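Local coordinates for 165aa long hypothetical protein (Pyrococcus horikoshii, PDB 2DC4), which is of unknown function but carries a CYTH domain, so it probably binds a triphosphate-type substrate and metal ions inside its barrel, as relatives do, at residues G27-Y35 with L44-T52. Numbering follows the deposited sequence.
Sequences GIEEQEDVY and LRVRKINNT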
ATOM      1  N   GLY A  27     -24.498  -6.021  -0.273  1.00 20.51           N
ATOM      2  CA  GLY A  27     -23.746  -7.246  -0.465  1.00 20.84           C
ATOM      3  C   GLY A  27     -23.120  -7.768   0.816  1.00 20.81           C
ATOM      4  O   GLY A  27     -23.206  -7.132   1.873  1.00 20.27           O
ATOM      5  N   ILE A  28     -22.493  -8.938   0.722  1.00 19.77           N
ATOM      6  CA  ILE A  28     -21.824  -9.568   1.855  1.00 18.81           C
ATOM      7  C   ILE A  28     -20.328  -9.566   1.577  1.00 20.29           C
ATOM      8  O   ILE A  28     -19.906  -9.841   0.452  1.00 20.27           O
ATOM      9  CB  ILE A  28     -22.277 -11.034   2.033  1.00 22.88           C
ATOM     10  CG1 ILE A  28     -23.763 -11.084   2.388  1.00 23.69           C
ATOM     11  CG2 ILE A  28     -21.444 -11.715   3.124  1.00 22.87           C
ATOM     12  CD1 ILE A  28     -24.340 -12.490   2.395  1.00 27.01           C
ATOM     13  N   GLU A  29     -19.532  -9.230   2.586  1.00 18.12           N
ATOM     14  CA  GLU A  29     -18.077  -9.228   2.443  1.00 17.87           C
ATOM     15  C   GLU A  29     -17.450 -10.137   3.495  1.00 19.26           C
ATOM     16  O   GLU A  29     -17.679  -9.956   4.689  1.00 18.75           O
ATOM     17  CB  GLU A  29     -17.504  -7.811   2.595  1.00 19.35           C
ATOM     18  CG  GLU A  29     -17.879  -6.857   1.461  1.00 21.73           C
ATOM     19  CD  GLU A  29     -17.231  -5.485   1.588  1.00 23.80           C
ATOM     20  OE1 GLU A  29     -16.625  -5.194   2.640  1.00 26.09           O
ATOM     21  OE2 GLU A  29     -17.339  -4.686   0.629  1.00 26.11           O
ATOM     22  N   GLU A  30     -16.675 -11.122   3.047  1.00 19.02           N
ATOM     23  CA  GLU A  30     -15.987 -12.025   3.965  1.00 20.42           C
ATOM     24  C   GLU A  30     -14.616 -11.390   4.133  1.00 19.95           C
ATOM     25  O   GLU A  30     -13.766 -11.472   3.244  1.00 19.77           O
ATOM     26  CB  GLU A  30     -15.879 -13.424   3.358  1.00 23.63           C
ATOM     27  CG  GLU A  30     -17.242 -14.046   3.066  1.00 30.84           C
ATOM     28  CD  GLU A  30     -17.145 -15.475   2.580  1.00 35.82           C
ATOM     29  OE1 GLU A  30     -16.580 -16.312   3.314  1.00 39.72           O
ATOM     30  OE2 GLU A  30     -17.640 -15.764   1.467  1.00 39.72           O
ATOM     31  N   GLN A  31     -14.410 -10.749   5.280  1.00 18.92           N
ATOM     32  CA  GLN A  31     -13.178 -10.020   5.541  1.00 20.13           C
ATOM     33  C   GLN A  31     -12.200 -10.653   6.517  1.00 19.89           C
ATOM     34  O   GLN A  31     -12.585 -11.330   7.469  1.00 21.17           O
ATOM     35  CB  GLN A  31     -13.523  -8.617   6.055  1.00 20.36           C
ATOM     36  CG  GLN A  31     -14.701  -7.954   5.349  1.00 21.41           C
ATOM     37  CD  GLN A  31     -15.029  -6.599   5.939  1.00 22.00           C
ATOM     38  OE1 GLN A  31     -14.925  -6.400   7.149  1.00 25.86           O
ATOM     39  NE2 GLN A  31     -15.436  -5.658   5.086  1.00 21.68           N
ATOM     40  N   GLU A  32     -10.921 -10.407   6.264  1.00 19.78           N
ATOM     41  CA  GLU A  32      -9.852 -10.885   7.126  1.00 20.31           C
ATOM     42  C   GLU A  32      -8.916  -9.696   7.277  1.00 21.14           C
ATOM     43  O   GLU A  32      -8.311  -9.253   6.297  1.00 18.63           O
ATOM     44  CB  GLU A  32      -9.108 -12.060   6.482  1.00 23.62           C
ATOM     45  CG  GLU A  32      -8.005 -12.637   7.364  1.00 28.55           C
ATOM     46  CD  GLU A  32      -7.307 -13.834   6.742  1.00 33.99           C
ATOM     47  OE1 GLU A  32      -8.009 -14.746   6.256  1.00 36.32           O
ATOM     48  OE2 GLU A  32      -6.057 -13.867   6.752  1.00 36.15           O
ATOM     49  N   ASP A  33      -8.826  -9.166   8.496  1.00 18.54           N
ATOM     50  CA  ASP A  33      -7.976  -8.014   8.783  1.00 20.71           C
ATOM     51  C   ASP A  33      -6.783  -8.366   9.644  1.00 20.94           C
ATOM     52  O   ASP A  33      -6.935  -8.965  10.706  1.00 22.69           O
ATOM     53  CB  ASP A  33      -8.753  -6.922   9.525  1.00 21.39           C
ATOM     54  CG  ASP A  33      -9.981  -6.462   8.785  1.00 24.51           C
ATOM     55  OD1 ASP A  33     -10.020  -6.605   7.550  1.00 24.59           O
ATOM     56  OD2 ASP A  33     -10.905  -5.939   9.449  1.00 26.87           O
ATOM     57  N   VAL A  34      -5.593  -7.987   9.192  1.00 19.07           N
ATOM     58  CA  VAL A  34      -4.388  -8.221   9.973  1.00 18.92           C
ATOM     59  C   VAL A  34      -3.981  -6.862  10.539  1.00 18.69           C
ATOM     60  O   VAL A  34      -3.610  -5.945   9.800  1.00 18.90           O
ATOM     61  CB  VAL A  34      -3.245  -8.807   9.109  1.00 19.19           C
ATOM     62  CG1 VAL A  34      -1.963  -8.876   9.921  1.00 18.69           C
ATOM     63  CG2 VAL A  34      -3.632 -10.187   8.621  1.00 19.04           C
ATOM     64  N   TYR A  35      -4.089  -6.724  11.858  1.00 18.79           N
ATOM     65  CA  TYR A  35      -3.754  -5.471  12.525  1.00 19.36           C
ATOM     66  C   TYR A  35      -2.311  -5.389  12.975  1.00 19.16           C
ATOM     67  O   TYR A  35      -1.714  -6.387  13.364  1.00 19.61           O
ATOM     68  CB  TYR A  35      -4.643  -5.255  13.752  1.00 19.90           C
ATOM     69  CG  TYR A  35      -6.045  -4.794  13.438  1.00 19.04           C
ATOM     70  CD1 TYR A  35      -7.013  -5.690  12.994  1.00 21.67           C
ATOM     71  CD2 TYR A  35      -6.403  -3.455  13.593  1.00 22.02           C
ATOM     72  CE1 TYR A  35      -8.307  -5.267  12.715  1.00 21.19           C
ATOM     73  CE2 TYR A  35      -7.696  -3.019  13.316  1.00 21.15           C
ATOM     74  CZ  TYR A  35      -8.640  -3.929  12.880  1.00 22.47           C
ATOM     75  OH  TYR A  35      -9.917  -3.502  12.601  1.00 23.89           O
ATOM     76  N   LEU A  44      -3.827   0.353  12.441  1.00 20.43           N
ATOM     77  CA  LEU A  44      -3.289   0.044  11.119  1.00 19.23           C
ATOM     78  C   LEU A  44      -3.623  -1.399  10.794  1.00 19.23           C
ATOM     79  O   LEU A  44      -3.359  -2.301  11.589  1.00 20.34           O
ATOM     80  CB  LEU A  44      -1.766   0.223  11.076  1.00 19.58           C
ATOM     81  CG  LEU A  44      -1.081  -0.131   9.745  1.00 19.45           C
ATOM     82  CD1 LEU A  44      -1.606   0.765   8.631  1.00 21.69           C
ATOM     83  CD2 LEU A  44       0.423   0.028   9.890  1.00 21.25           C
ATOM     84  N   ARG A  45      -4.201  -1.629   9.624  1.00 18.38           N
ATOM     85  CA  ARG A  45      -4.526  -2.994   9.251  1.00 17.60           C
ATOM     86  C   ARG A  45      -4.496  -3.189   7.752  1.00 17.83           C
ATOM     87  O   ARG A  45      -4.599  -2.234   6.978  1.00 18.40           O
ATOM     88  CB  ARG A  45      -5.923  -3.373   9.754  1.00 19.01           C
ATOM     89  CG  ARG A  45      -7.024  -2.692   8.972  1.00 23.14           C
ATOM     90  CD  ARG A  45      -8.423  -2.998   9.481  1.00 23.67           C
ATOM     91  NE  ARG A  45      -9.405  -2.273   8.680  1.00 26.57           N
ATOM     92  CZ  ARG A  45     -10.480  -1.671   9.175  1.00 26.65           C
ATOM     93  NH1 ARG A  45     -10.719  -1.701  10.478  1.00 28.17           N
ATOM     94  NH2 ARG A  45     -11.306  -1.022   8.363  1.00 29.84           N
ATOM     95  N   VAL A  46      -4.334  -4.443   7.357  1.00 16.17           N
ATOM     96  CA  VAL A  46      -4.357  -4.829   5.959  1.00 15.51           C
ATOM     97  C   VAL A  46      -5.578  -5.729   5.864  1.00 15.87           C
ATOM     98  O   VAL A  46      -5.661  -6.751   6.548  1.00 16.15           O
ATOM     99  CB  VAL A  46      -3.117  -5.636   5.550  1.00 15.22           C
ATOM    100  CG1 VAL A  46      -3.312  -6.191   4.145  1.00 13.71           C
ATOM    101  CG2 VAL A  46      -1.878  -4.759   5.615  1.00 14.72           C
ATOM    102  N   ARG A  47      -6.531  -5.338   5.030  1.00 13.51           N
ATOM    103  CA  ARG A  47      -7.756  -6.112   4.860  1.00 15.16           C
ATOM    104  C   ARG A  47      -7.836  -6.856   3.537  1.00 15.44           C
ATOM    105  O   ARG A  47      -7.471  -6.325   2.489  1.00 16.56           O
ATOM    106  CB  ARG A  47      -8.978  -5.194   4.971  1.00 17.52           C
ATOM    107  CG  ARG A  47     -10.278  -5.837   4.483  1.00 17.87           C
ATOM    108  CD  ARG A  47     -11.499  -4.981   4.824  1.00 20.24           C
ATOM    109  NE  ARG A  47     -11.677  -4.856   6.267  1.00 21.20           N
ATOM    110  CZ  ARG A  47     -12.515  -4.000   6.850  1.00 22.38           C
ATOM    111  NH1 ARG A  47     -13.256  -3.186   6.112  1.00 22.80           N
ATOM    112  NH2 ARG A  47     -12.607  -3.958   8.170  1.00 23.42           N
ATOM    113  N   LYS A  48      -8.308  -8.097   3.617  1.00 15.73           N
ATOM    114  CA  LYS A  48      -8.534  -8.943   2.452  1.00 16.93           C
ATOM    115  C   LYS A  48     -10.019  -9.298   2.445  1.00 19.13           C
ATOM    116  O   LYS A  48     -10.561  -9.737   3.460  1.00 19.93           O
ATOM    117  CB  LYS A  48      -7.720 -10.237   2.548  1.00 20.62           C
ATOM    118  CG  LYS A  48      -6.239 -10.055   2.328  1.00 23.79           C
ATOM    119  CD  LYS A  48      -5.478 -11.368   2.473  1.00 30.22           C
ATOM    120  CE  LYS A  48      -5.372 -11.811   3.929  1.00 32.00           C
ATOM    121  NZ  LYS A  48      -4.522 -13.026   4.085  1.00 38.62           N
ATOM    122  N   ILE A  49     -10.684  -9.074   1.316  1.00 17.60           N
ATOM    123  CA  ILE A  49     -12.091  -9.426   1.190  1.00 18.24           C
ATOM    124  C   ILE A  49     -12.014 -10.631   0.274  1.00 19.64           C
ATOM    125  O   ILE A  49     -11.901 -10.506  -0.939  1.00 19.44           O
ATOM    126  CB  ILE A  49     -12.906  -8.314   0.538  1.00 19.46           C
ATOM    127  CG1 ILE A  49     -12.647  -6.995   1.274  1.00 21.32           C
ATOM    128  CG2 ILE A  49     -14.398  -8.658   0.615  1.00 18.37           C
ATOM    129  CD1 ILE A  49     -13.427  -5.813   0.722  1.00 25.30           C
ATOM    130  N   ASN A  50     -12.059 -11.804   0.880  1.00 21.04           N
ATOM    131  CA  ASN A  50     -11.909 -13.044   0.147  1.00 23.33           C
ATOM    132  C   ASN A  50     -12.919 -13.410  -0.928  1.00 24.42           C
ATOM    133  O   ASN A  50     -12.579 -14.135  -1.866  1.00 25.61           O
ATOM    134  CB  ASN A  50     -11.746 -14.169   1.161  1.00 26.31           C
ATOM    135  CG  ASN A  50     -10.665 -13.855   2.179  1.00 31.42           C
ATOM    136  OD1 ASN A  50      -9.474 -14.020   1.912  1.00 35.87           O
ATOM    137  ND2 ASN A  50     -11.080 -13.434   3.370  1.00 35.51           N
ATOM    138  N   ASN A  51     -14.146 -12.911  -0.822  1.00 22.83           N
ATOM    139  CA  ASN A  51     -15.154 -13.237  -1.822  1.00 21.60           C
ATOM    140  C   ASN A  51     -15.253 -12.221  -2.959  1.00 22.61           C
ATOM    141  O   ASN A  51     -15.945 -12.463  -3.947  1.00 24.35           O
ATOM    142  CB  ASN A  51     -16.526 -13.409  -1.153  1.00 21.31           C
ATOM    143  CG  ASN A  51     -17.018 -12.137  -0.502  1.00 20.12           C
ATOM    144  OD1 ASN A  51     -16.273 -11.470   0.208  1.00 19.98           O
ATOM    145  ND2 ASN A  51     -18.285 -11.797  -0.735  1.00 22.46           N
ATOM    146  N   THR A  52     -14.562 -11.089  -2.834  1.00 22.10           N
ATOM    147  CA  THR A  52     -14.612 -10.070  -3.884  1.00 22.96           C
ATOM    148  C   THR A  52     -13.256  -9.848  -4.546  1.00 24.08           C
ATOM    149  O   THR A  52     -13.167  -9.195  -5.589  1.00 25.56           O
ATOM    150  CB  THR A  52     -15.090  -8.707  -3.349  1.00 23.06           C
ATOM    151  OG1 THR A  52     -14.092  -8.155  -2.480  1.00 23.28           O
ATOM    152  CG2 THR A  52     -16.397  -8.861  -2.592  1.00 24.69           C
TER
HETATM  153  O   HOH W   1      -5.559  -9.396   5.712  1.00 22.77           O
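D33 and R47, a non-hydrogen-bonded pair on neighbouring antiparallel strands, meet side by side and form the tightest part of the contact. R47 grips the D33 carboxylate side-on, NE to D33 OD1 at 2.7 Å and NH2 to D33 OD2 at 2.9 Å, both on the syn side but somewhat out of the carboxylate plane. R47 CG lies opposite the backbone N (chi1 166°) and a turn about CG-CD swings the guanidinium alongside D33. Over one face of that guanidinium lies the Q31 amide, stacked with planes 28° apart and Q31 OE1 3.4 Å from R47 CZ; K100 donates to the same OE1. R45 lays its CB over the centre of the Y35 ring in a CH-pi contact (3.8 Å to the centroid), then runs extended along it until NH1 bonds Y35 OH at 2.9 Å. On the other sheet face V34 and V46 pack against I84 of helix 80-89, whereas E32 meets K48 through a longer salt bridge (OE2 to NZ, 3.2 Å) and turns OE1 to K99. A water bridges the carbonyls of E32 and V46. At the exposed end, where the 44-49 strand gives out, N50 N still bonds E30 O, and beyond it the N51 amide substitutes for backbone: ND2 donates to I28 O (2.8 Å) and OD1 accepts from E30 N. The whole is a beta hairpin of the CYTH barrel, with charged D33, R45 and R47 on one face, consistent with the polar tunnel of triphosphate tunnel enzymes.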